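Local coordinates for protein neurotoxin (Clostridium botulinum, PDB 3N7L) that probably binds gangliosides on nerve-cell surfaces, being the receptor-binding domain of a botulinum neurotoxin of serotype D/C, at residues V28-E31 / G32-L36; N82-V85 / S86-G90; I105-S109 / N110-F114; I157-G161 / K162-T166. One frame throughout, in Å; residues are numbered along the deposited sequence.

Overall arrangement
All four contacts are local turns in the N-terminal, concanavalin-like half of the receptor-binding domain. Interaction 1 lies at the surface, where the chain passes from one antiparallel sheet to the other, and relies on two valines with no hydrogen bond across it. Interaction 2, a partly buried loop without regular structure, touches interaction 3 through hydrogen bonds and packing; their centres are about 9 Å apart. Interactions 3 and 4 are tight hairpins in different sheets, each with buried aliphatic and aromatic side chains. Interaction 3 has regular pairing and a type II' turn, whereas interaction 4 combines a type I' turn with a classic bulge.

Interaction 1. Residues V28-E31 / G32-L36; sequences VRVE and GNVQL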
loop_
_atom_site.group_PDB
_atom_site.type_symbol
_atom_site.label_atom_id
_atom_site.label_comp_id
_atom_site.label_asym_id
_atom_site.label_seq_id
_atom_site.Cartn_x
_atom_site.Cartn_y
_atom_site.Cartn_z
ATOM N N VAL A 28 -15.567 11.237 20.962
ATOM C CA VAL A 28 -15.529 10.083 20.070
ATOM C C VAL A 28 -16.359 8.918 20.615
ATOM O O VAL A 28 -16.099 8.418 21.707
ATOM C CB VAL A 28 -14.078 9.595 19.842
ATOM C CG1 VAL A 28 -14.064 8.475 18.809
ATOM C CG2 VAL A 28 -13.198 10.754 19.389
ATOM N N ARG A 29 -17.363 8.504 19.846
ATOM C CA ARG A 29 -18.233 7.393 20.222
ATOM C C ARG A 29 -18.046 6.251 19.233
ATOM O O ARG A 29 -18.132 6.449 18.020
ATOM C CB ARG A 29 -19.704 7.816 20.200
ATOM C CG ARG A 29 -20.131 8.755 21.310
ATOM C CD ARG A 29 -21.580 9.193 21.097
ATOM N NE ARG A 29 -22.103 9.995 22.202
ATOM C CZ ARG A 29 -22.325 9.526 23.428
ATOM N NH1 ARG A 29 -22.805 10.330 24.371
ATOM N NH2 ARG A 29 -22.071 8.255 23.714
ATOM N N VAL A 30 -17.793 5.057 19.749
ATOM C CA VAL A 30 -17.603 3.898 18.893
ATOM C C VAL A 30 -18.755 2.924 19.097
ATOM O O VAL A 30 -19.026 2.498 20.217
ATOM C CB VAL A 30 -16.267 3.196 19.201
ATOM C CG1 VAL A 30 -16.232 2.751 20.652
ATOM C CG2 VAL A 30 -16.079 2.012 18.275
ATOM N N GLU A 31 -19.439 2.582 18.012
ATOM C CA GLU A 31 -20.574 1.669 18.091
ATOM C C GLU A 31 -20.449 0.501 17.123
ATOM O O GLU A 31 -19.878 0.633 16.039
ATOM C CB GLU A 31 -21.874 2.418 17.790
ATOM C CG GLU A 31 -22.135 3.617 18.686
ATOM C CD GLU A 31 -23.426 4.340 18.335
ATOM O OE1 GLU A 31 -23.798 5.292 19.060
ATOM O OE2 GLU A 31 -24.068 3.957 17.333
ATOM N N GLY A 32 -20.991 -0.642 17.524
ATOM C CA GLY A 32 -20.964 -1.815 16.675
ATOM C C GLY A 32 -19.623 -2.504 16.501
ATOM O O GLY A 32 -18.728 -2.391 17.336
ATOM N N ASN A 33 -19.501 -3.210 15.381
ATOM C CA ASN A 33 -18.309 -3.971 15.036
ATOM C C ASN A 33 -17.137 -3.098 14.577
ATOM O O ASN A 33 -16.893 -2.953 13.379
ATOM C CB ASN A 33 -18.673 -4.980 13.941
ATOM C CG ASN A 33 -17.540 -5.937 13.611
ATOM O OD1 ASN A 33 -17.630 -6.708 12.655
ATOM N ND2 ASN A 33 -16.472 -5.899 14.404
ATOM N N VAL A 34 -16.424 -2.519 15.539
ATOM C CA VAL A 34 -15.260 -1.684 15.255
ATOM C C VAL A 34 -14.057 -2.328 15.932
ATOM O O VAL A 34 -14.002 -2.406 17.157
ATOM C CB VAL A 34 -15.422 -0.258 15.816
ATOM C CG1 VAL A 34 -14.158 0.552 15.552
ATOM C CG2 VAL A 34 -16.628 0.419 15.181
ATOM N N GLN A 35 -13.091 -2.785 15.142
ATOM C CA GLN A 35 -11.915 -3.435 15.713
ATOM C C GLN A 35 -10.696 -2.538 15.716
ATOM O O GLN A 35 -10.383 -1.899 14.713
ATOM C CB GLN A 35 -11.602 -4.717 14.950
ATOM C CG GLN A 35 -12.801 -5.647 14.834
ATOM C CD GLN A 35 -12.500 -6.879 14.012
ATOM O OE1 GLN A 35 -13.410 -7.539 13.510
ATOM N NE2 GLN A 35 -11.217 -7.202 13.875
ATOM N N LEU A 36 -10.010 -2.502 16.852
ATOM C CA LEU A 36 -8.813 -1.691 17.003
ATOM C C LEU A 36 -7.569 -2.565 16.947
ATOM O O LEU A 36 -7.490 -3.599 17.611
ATOM C CB LEU A 36 -8.847 -0.935 18.333
ATOM C CG LEU A 36 -10.027 0.006 18.596
ATOM C CD1 LEU A 36 -9.792 0.736 19.911
ATOM C CD2 LEU A 36 -10.172 1.003 17.462
#
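The turn that carries strand 27-31 over to strand 35-36 brings Val30 against Val34, four residues further on. One methyl does most of the touching: Val30 CG2 lies 3.4 Å from Val34 CB, tighter than usual van der Waals contact, and meets both methyls of Val34 as well, with CG1 at 3.6 Å and CG2 at 3.5 Å. In Val30 this methyl is trans to the backbone N, the other occupying the cleft between N and the carbonyl carbon (chi1 59°), and the two valines meet at a slant. Val34 CG2 also rests on the main chain, 3.4 Å from Glu31 O. The bend includes Gly32, whose phi of 72° by itself favours glycine, and an inverse gamma turn centred on Asn33, in which Val34 N makes a weak hydrogen bond to Gly32 O. Outside the turn, Glu31 pairs through its backbone with Lys55 and Gln35 with Lys45, so the ends of the bend are tied to different sheets, and Val34 also touches Leu46. No hydrogen bond joins 28-31 to 32-36. The side-chain contact across the turn is thus purely aliphatic, each strand taking its backbone partners from its own sheet, and the chain probably turns through the glycine conformation and the gamma turn, with polar neighbours such as Glu31 and Asn33 left at the exposed surface.

Interaction 2. Residues N82-V85 / S86-G90; sequences NKWV and SNLPG
Leu88 folds back over the residues just before it, meeting Val85 with its first side-chain carbon and Trp84 with its last. Its CB sits 3.2 Å from Val85 O and 4.1 Å from Val85 CG2. Beyond it, CG stands trans to the backbone N (chi1 -175°), and this carries the fork toward the indole. There CD2 comes to 3.8 Å from Trp84 CD1, approaching the ring obliquely while the two side chains cross at about a right angle; the other methyl, CD1, lies 4.3 Å from Lys83 O. The backbone of the same residue closes a type I beta turn from Val85 to Leu88: Leu88 N donates to Val85 O over 3.1 Å, bent to 144° and reaching the oxygen from well above the carbonyl plane. Val85 and Asn87 run side by side, pointing the same way, with Val85 CG2 in van der Waals contact with Asn87 ND2 at 3.3 Å. A second bend precedes it, an inverse gamma turn centred on Trp84. The indole is fixed from outside the loop, its NE1 hydrogen-bonded to Ser109 O and its ring edge-to-face with Tyr130. Buried tryptophan and leucine thus anchor an irregular loop between strands 72-82 and 91-93, with a rather bent turn bond supplying the polar closure and the indole N-H satisfied by the adjoining hairpin.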
loop_
_atom_site.group_PDB
_atom_site.type_symbol
_atom_site.label_atom_id
_atom_site.label_comp_id
_atom_site.label_asym_id
_atom_site.label_seq_id
_atom_site.Cartn_x
_atom_site.Cartn_y
_atom_site.Cartn_z
ATOM N N ASN A 82 -10.413 -2.984 1.450
ATOM C CA ASN A 82 -10.104 -4.276 0.871
ATOM C C ASN A 82 -11.159 -4.818 -0.045
ATOM O O ASN A 82 -12.305 -5.051 0.336
ATOM C CB ASN A 82 -9.763 -5.347 1.894
ATOM C CG ASN A 82 -9.350 -6.638 1.215
ATOM O OD1 ASN A 82 -8.636 -6.607 0.208
ATOM N ND2 ASN A 82 -9.799 -7.771 1.740
ATOM N N LYS A 83 -10.695 -5.045 -1.264
ATOM C CA LYS A 83 -11.472 -5.524 -2.372
ATOM C C LYS A 83 -12.189 -4.329 -2.943
ATOM O O LYS A 83 -13.405 -4.321 -3.114
ATOM C CB LYS A 83 -12.439 -6.622 -1.956
ATOM C CG LYS A 83 -12.240 -7.884 -2.782
ATOM C CD LYS A 83 -10.789 -8.349 -2.721
ATOM C CE LYS A 83 -10.530 -9.493 -3.686
ATOM N NZ LYS A 83 -10.792 -9.086 -5.100
ATOM N N TRP A 84 -11.393 -3.297 -3.202
ATOM C CA TRP A 84 -11.891 -2.085 -3.808
ATOM C C TRP A 84 -11.797 -2.385 -5.298
ATOM O O TRP A 84 -10.840 -1.994 -5.977
ATOM C CB TRP A 84 -11.014 -0.884 -3.440
ATOM C CG TRP A 84 -11.513 0.410 -4.031
ATOM C CD1 TRP A 84 -12.654 0.591 -4.764
ATOM C CD2 TRP A 84 -10.876 1.695 -3.957
ATOM N NE1 TRP A 84 -12.765 1.907 -5.153
ATOM C CE2 TRP A 84 -11.687 2.606 -4.673
ATOM C CE3 TRP A 84 -9.700 2.162 -3.360
ATOM C CZ2 TRP A 84 -11.359 3.960 -4.810
ATOM C CZ3 TRP A 84 -9.371 3.515 -3.498
ATOM C CH2 TRP A 84 -10.200 4.394 -4.218
ATOM N N VAL A 85 -12.784 -3.131 -5.784
ATOM C CA VAL A 85 -12.846 -3.502 -7.187
ATOM C C VAL A 85 -13.362 -2.330 -8.026
ATOM O O VAL A 85 -14.071 -1.455 -7.521
ATOM C CB VAL A 85 -13.733 -4.758 -7.379
ATOM C CG1 VAL A 85 -13.029 -5.967 -6.782
ATOM C CG2 VAL A 85 -15.080 -4.567 -6.703
ATOM N N SER A 86 -12.996 -2.320 -9.304
ATOM C CA SER A 86 -13.375 -1.244 -10.212
ATOM C C SER A 86 -14.871 -1.097 -10.476
ATOM O O SER A 86 -15.308 -0.058 -10.963
ATOM C CB SER A 86 -12.632 -1.398 -11.545
ATOM O OG SER A 86 -13.067 -2.549 -12.245
ATOM N N ASN A 87 -15.656 -2.124 -10.174
ATOM C CA ASN A 87 -17.096 -2.039 -10.390
ATOM C C ASN A 87 -17.836 -2.038 -9.059
ATOM O O ASN A 87 -18.984 -2.482 -8.963
ATOM C CB ASN A 87 -17.598 -3.191 -11.263
ATOM C CG ASN A 87 -17.527 -4.534 -10.565
ATOM O OD1 ASN A 87 -18.248 -5.464 -10.931
ATOM N ND2 ASN A 87 -16.655 -4.651 -9.569
ATOM N N LEU A 88 -17.164 -1.531 -8.033
ATOM C CA LEU A 88 -17.748 -1.444 -6.705
ATOM C C LEU A 88 -18.905 -0.447 -6.707
ATOM O O LEU A 88 -18.840 0.593 -7.361
ATOM C CB LEU A 88 -16.697 -0.964 -5.706
ATOM C CG LEU A 88 -17.127 -0.942 -4.240
ATOM C CD1 LEU A 88 -17.168 -2.370 -3.723
ATOM C CD2 LEU A 88 -16.149 -0.115 -3.418
ATOM N N PRO A 89 -19.988 -0.762 -5.990
ATOM C CA PRO A 89 -21.112 0.179 -5.961
ATOM C C PRO A 89 -20.747 1.378 -5.081
ATOM O O PRO A 89 -19.638 1.444 -4.541
ATOM C CB PRO A 89 -22.249 -0.659 -5.379
ATOM C CG PRO A 89 -21.527 -1.620 -4.475
ATOM C CD PRO A 89 -20.334 -2.025 -5.313
ATOM N N GLY A 90 -21.678 2.320 -4.933
ATOM C CA GLY A 90 -21.416 3.500 -4.125
ATOM C C GLY A 90 -21.548 3.320 -2.621
ATOM O O GLY A 90 -22.443 2.627 -2.131
#

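Interaction 3. Residues I105-S109 / N110-F114; sequences IGIIS and NFLVF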
loop_
_atom_site.group_PDB
_atom_site.type_symbol
_atom_site.label_atom_id
_atom_site.label_comp_id
_atom_site.label_asym_id
_atom_site.label_seq_id
_atom_site.Cartn_x
_atom_site.Cartn_y
_atom_site.Cartn_z
ATOM N N ILE A 105 -17.181 12.083 2.188
ATOM C CA ILE A 105 -16.189 11.319 1.450
ATOM C C ILE A 105 -16.800 9.961 1.158
ATOM O O ILE A 105 -17.277 9.276 2.066
ATOM C CB ILE A 105 -14.896 11.107 2.266
ATOM C CG1 ILE A 105 -14.183 12.450 2.472
ATOM C CG2 ILE A 105 -13.984 10.121 1.541
ATOM C CD1 ILE A 105 -12.929 12.359 3.320
ATOM N N GLY A 106 -16.797 9.579 -0.112
ATOM C CA GLY A 106 -17.351 8.293 -0.479
ATOM C C GLY A 106 -16.550 7.628 -1.577
ATOM O O GLY A 106 -15.550 8.174 -2.066
ATOM N N ILE A 107 -16.992 6.439 -1.966
ATOM C CA ILE A 107 -16.338 5.698 -3.026
ATOM C C ILE A 107 -17.390 5.085 -3.939
ATOM O O ILE A 107 -18.495 4.760 -3.501
ATOM C CB ILE A 107 -15.444 4.557 -2.470
ATOM C CG1 ILE A 107 -16.283 3.615 -1.603
ATOM C CG2 ILE A 107 -14.278 5.141 -1.669
ATOM C CD1 ILE A 107 -15.498 2.447 -1.021
ATOM N N ILE A 108 -17.040 4.954 -5.215
ATOM C CA ILE A 108 -17.913 4.346 -6.214
ATOM C C ILE A 108 -17.001 3.957 -7.368
ATOM O O ILE A 108 -16.185 4.762 -7.824
ATOM C CB ILE A 108 -19.042 5.316 -6.677
ATOM C CG1 ILE A 108 -19.978 4.590 -7.646
ATOM C CG2 ILE A 108 -18.456 6.562 -7.333
ATOM C CD1 ILE A 108 -21.225 5.385 -7.994
ATOM N N SER A 109 -17.121 2.712 -7.823
ATOM C CA SER A 109 -16.258 2.208 -8.885
ATOM C C SER A 109 -14.821 2.423 -8.417
ATOM O O SER A 109 -14.504 2.164 -7.257
ATOM C CB SER A 109 -16.497 2.959 -10.195
ATOM O OG SER A 109 -17.810 2.733 -10.662
ATOM N N ASN A 110 -13.958 2.906 -9.306
ATOM C CA ASN A 110 -12.565 3.147 -8.940
ATOM C C ASN A 110 -12.334 4.586 -8.462
ATOM O O ASN A 110 -11.211 5.092 -8.528
ATOM C CB ASN A 110 -11.631 2.832 -10.122
ATOM C CG ASN A 110 -11.988 3.612 -11.394
ATOM O OD1 ASN A 110 -11.109 4.026 -12.148
ATOM N ND2 ASN A 110 -13.272 3.793 -11.638
ATOM N N PHE A 111 -13.395 5.230 -7.974
ATOM C CA PHE A 111 -13.309 6.616 -7.494
ATOM C C PHE A 111 -13.457 6.828 -5.993
ATOM O O PHE A 111 -14.273 6.185 -5.332
ATOM C CB PHE A 111 -14.385 7.510 -8.142
ATOM C CG PHE A 111 -14.283 7.631 -9.632
ATOM C CD1 PHE A 111 -14.807 6.646 -10.461
ATOM C CD2 PHE A 111 -13.671 8.740 -10.208
ATOM C CE1 PHE A 111 -14.721 6.761 -11.844
ATOM C CE2 PHE A 111 -13.579 8.866 -11.591
ATOM C CZ PHE A 111 -14.105 7.874 -12.413
ATOM N N LEU A 112 -12.664 7.766 -5.476
ATOM C CA LEU A 112 -12.731 8.192 -4.082
ATOM C C LEU A 112 -13.121 9.655 -4.286
ATOM O O LEU A 112 -12.385 10.406 -4.926
ATOM C CB LEU A 112 -11.370 8.131 -3.392
ATOM C CG LEU A 112 -11.362 8.732 -1.980
ATOM C CD1 LEU A 112 -12.015 7.765 -1.017
ATOM C CD2 LEU A 112 -9.937 9.022 -1.535
ATOM N N VAL A 113 -14.272 10.067 -3.771
ATOM C CA VAL A 113 -14.686 11.446 -3.987
ATOM C C VAL A 113 -15.044 12.249 -2.744
ATOM O O VAL A 113 -15.681 11.753 -1.807
ATOM C CB VAL A 113 -15.844 11.520 -5.051
ATOM C CG1 VAL A 113 -16.388 10.134 -5.330
ATOM C CG2 VAL A 113 -16.945 12.455 -4.600
ATOM N N PHE A 114 -14.574 13.491 -2.741
ATOM C CA PHE A 114 -14.823 14.420 -1.652
ATOM C C PHE A 114 -15.860 15.401 -2.173
ATOM O O PHE A 114 -15.679 16.011 -3.231
ATOM C CB PHE A 114 -13.537 15.158 -1.259
ATOM C CG PHE A 114 -13.758 16.279 -0.280
ATOM C CD1 PHE A 114 -13.906 17.588 -0.722
ATOM C CD2 PHE A 114 -13.858 16.018 1.083
ATOM C CE1 PHE A 114 -14.153 18.627 0.177
ATOM C CE2 PHE A 114 -14.102 17.051 1.993
ATOM C CZ PHE A 114 -14.250 18.357 1.535
#
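Phe111 and Phe114 are both met at their ring edges by residues of 105-109. Ile108 O lies in the plane of the Phe111 ring, 3.5 Å from CD1, and Ser109 CB approaches the same edge. The ring comes there because CG is turned beside the backbone N of its own residue (chi1 -62°), the very N-H that binds Ile108 O. Farther from the turn, Ile105 CG1 touches the edge of the Phe114 ring, 3.8 Å from CD2. On the face that carries Phe114, Leu112 CD1 fits against Ile107 CG2 at 3.5 Å and against Ile105 CG2 at 4.0 Å, whereas Phe111 and Val113 lie on the other face. Antiparallel pairing holds the strands in register: Gly106 and Val113 exchange two nearly straight bonds, Val113 N to Gly106 O measuring 2.9 Å, and Ile108 and Phe111 exchange another two, Phe111 N to Ile108 O at 2.8 Å closing the type II' turn. Ser109, at the first corner, adopts a positive phi of 55°. Ile105, Leu112 and Phe114 face the opposite sheet of the sandwich, packing on Ile147, Val145 and Ile75 of strands 143-150 and 72-82. Laterally the hairpin is bordered by strand 122-129, where Phe111 and Val113 touch Asn127, and by strand 91-93, joined to Ile105 through the backbone.

Interaction 4. Residues I157-G161 / K162-T166; sequences IYING and KLIDT
Ile157 and Asp165 pair farther from the turn of this hairpin, while Ile159 and Lys162 pair beside it. Ile157 N gives its hydrogen to Asp165 O at 3.0 Å. The carbonyl oxygen of Ile157 takes two donors: Ile164 N at 2.9 Å, arriving nearly along the C=O axis, and Asp165 N in a weak bond of 3.4 Å. Two residues therefore face one, and the register slips by a position before Tyr158 meets Leu163. Nearer the turn, Ile159 N binds Lys162 O, and Lys162 N returns a bond of 2.9 Å to Ile159 O, coming from above the carbonyl plane. Asn160 and Gly161 occupy the two corners with positive phi. Asn160 OD1 is satisfied outside the hairpin, accepting from Phe144 N, and the phenol of Tyr158 hydrogen-bonds through OH to Asp217 OD1. That bond ties the ring end to the first residue of helix 217-226. Tyr158 CG lies opposite its own carbonyl carbon (chi1 -59°), which sets the ring against Leu163. Leu163 CD1 lies over one face in a CH-pi contact, 3.9 Å from the centroid of the Tyr158 ring, while Leu163 CB touches Tyr158 CE1 at 3.7 Å. On the other side of the sheet Ile164 CG1 packs on Ile159 CG1, also at 3.7 Å, and both residues touch Phe128 and Phe356. The type I' two-residue turn is a classic form of tight beta hairpin; here a classic beta bulge interrupts its pairing, at an edge of one sheet in the concanavalin-like sandwich, with 162-168 as the edge strand.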
loop_
_atom_site.group_PDB
_atom_site.type_symbol
_atom_site.label_atom_id
_atom_site.label_comp_id
_atom_site.label_asym_id
_atom_site.label_seq_id
_atom_site.Cartn_x
_atom_site.Cartn_y
_atom_site.Cartn_z
ATOM N N ILE A 157 -7.116 17.593 -4.104
ATOM C CA ILE A 157 -6.965 16.290 -3.474
ATOM C C ILE A 157 -5.627 15.677 -3.851
ATOM O O ILE A 157 -5.235 15.668 -5.017
ATOM C CB ILE A 157 -8.116 15.311 -3.836
ATOM C CG1 ILE A 157 -7.903 13.991 -3.092
ATOM C CG2 ILE A 157 -8.160 15.054 -5.336
ATOM C CD1 ILE A 157 -9.098 13.073 -3.127
ATOM N N TYR A 158 -4.921 15.196 -2.835
ATOM C CA TYR A 158 -3.621 14.569 -3.011
ATOM C C TYR A 158 -3.703 13.118 -2.541
ATOM O O TYR A 158 -4.453 12.792 -1.616
ATOM C CB TYR A 158 -2.564 15.287 -2.168
ATOM C CG TYR A 158 -2.369 16.758 -2.465
ATOM C CD1 TYR A 158 -1.239 17.203 -3.161
ATOM C CD2 TYR A 158 -3.279 17.714 -1.998
ATOM C CE1 TYR A 158 -1.013 18.564 -3.382
ATOM C CE2 TYR A 158 -3.064 19.086 -2.214
ATOM C CZ TYR A 158 -1.926 19.499 -2.903
ATOM O OH TYR A 158 -1.679 20.843 -3.090
ATOM N N ILE A 159 -2.929 12.253 -3.184
ATOM C CA ILE A 159 -2.872 10.848 -2.819
ATOM C C ILE A 159 -1.393 10.533 -2.690
ATOM O O ILE A 159 -0.625 10.748 -3.627
ATOM C CB ILE A 159 -3.516 9.954 -3.903
ATOM C CG1 ILE A 159 -5.016 10.256 -3.992
ATOM C CG2 ILE A 159 -3.273 8.477 -3.587
ATOM C CD1 ILE A 159 -5.778 10.016 -2.690
ATOM N N ASN A 160 -0.996 10.039 -1.521
ATOM C CA ASN A 160 0.404 9.722 -1.251
ATOM C C ASN A 160 1.311 10.911 -1.562
ATOM O O ASN A 160 2.399 10.755 -2.119
ATOM C CB ASN A 160 0.846 8.492 -2.049
ATOM C CG ASN A 160 0.071 7.250 -1.662
ATOM O OD1 ASN A 160 -0.331 7.105 -0.510
ATOM N ND2 ASN A 160 -0.142 6.346 -2.620
ATOM N N GLY A 161 0.845 12.103 -1.198
ATOM C CA GLY A 161 1.624 13.305 -1.418
ATOM C C GLY A 161 1.607 13.874 -2.824
ATOM O O GLY A 161 2.200 14.930 -3.060
ATOM N N LYS A 162 0.940 13.202 -3.760
ATOM C CA LYS A 162 0.893 13.692 -5.139
ATOM C C LYS A 162 -0.431 14.364 -5.479
ATOM O O LYS A 162 -1.500 13.814 -5.224
ATOM C CB LYS A 162 1.145 12.544 -6.118
ATOM C CG LYS A 162 2.501 11.874 -5.961
ATOM C CD LYS A 162 3.646 12.816 -6.329
ATOM C CE LYS A 162 4.992 12.118 -6.213
ATOM N NZ LYS A 162 6.112 13.023 -6.605
ATOM N N LEU A 163 -0.357 15.559 -6.057
ATOM C CA LEU A 163 -1.562 16.287 -6.431
ATOM C C LEU A 163 -2.287 15.518 -7.520
ATOM O O LEU A 163 -1.708 15.206 -8.555
ATOM C CB LEU A 163 -1.213 17.690 -6.938
ATOM C CG LEU A 163 -2.407 18.505 -7.450
ATOM C CD1 LEU A 163 -3.430 18.684 -6.329
ATOM C CD2 LEU A 163 -1.931 19.852 -7.961
ATOM N N ILE A 164 -3.557 15.216 -7.286
ATOM C CA ILE A 164 -4.345 14.462 -8.251
ATOM C C ILE A 164 -5.340 15.332 -9.011
ATOM O O ILE A 164 -5.446 15.245 -10.232
ATOM C CB ILE A 164 -5.123 13.325 -7.555
ATOM C CG1 ILE A 164 -4.141 12.324 -6.932
ATOM C CG2 ILE A 164 -6.046 12.627 -8.559
ATOM C CD1 ILE A 164 -3.272 11.610 -7.945
ATOM N N ASP A 165 -6.067 16.174 -8.291
ATOM C CA ASP A 165 -7.058 17.025 -8.930
ATOM C C ASP A 165 -7.194 18.345 -8.175
ATOM O O ASP A 165 -6.857 18.439 -6.996
ATOM C CB ASP A 165 -8.398 16.278 -8.983
ATOM C CG ASP A 165 -9.427 16.959 -9.876
ATOM O OD1 ASP A 165 -9.041 17.559 -10.904
ATOM O OD2 ASP A 165 -10.633 16.872 -9.556
ATOM N N THR A 166 -7.676 19.368 -8.864
ATOM C CA THR A 166 -7.853 20.672 -8.249
ATOM C C THR A 166 -8.914 21.450 -9.002
ATOM O O THR A 166 -8.956 21.410 -10.226
ATOM C CB THR A 166 -6.533 21.477 -8.262
ATOM O OG1 THR A 166 -6.815 22.864 -8.029
ATOM C CG2 THR A 166 -5.827 21.325 -9.596
#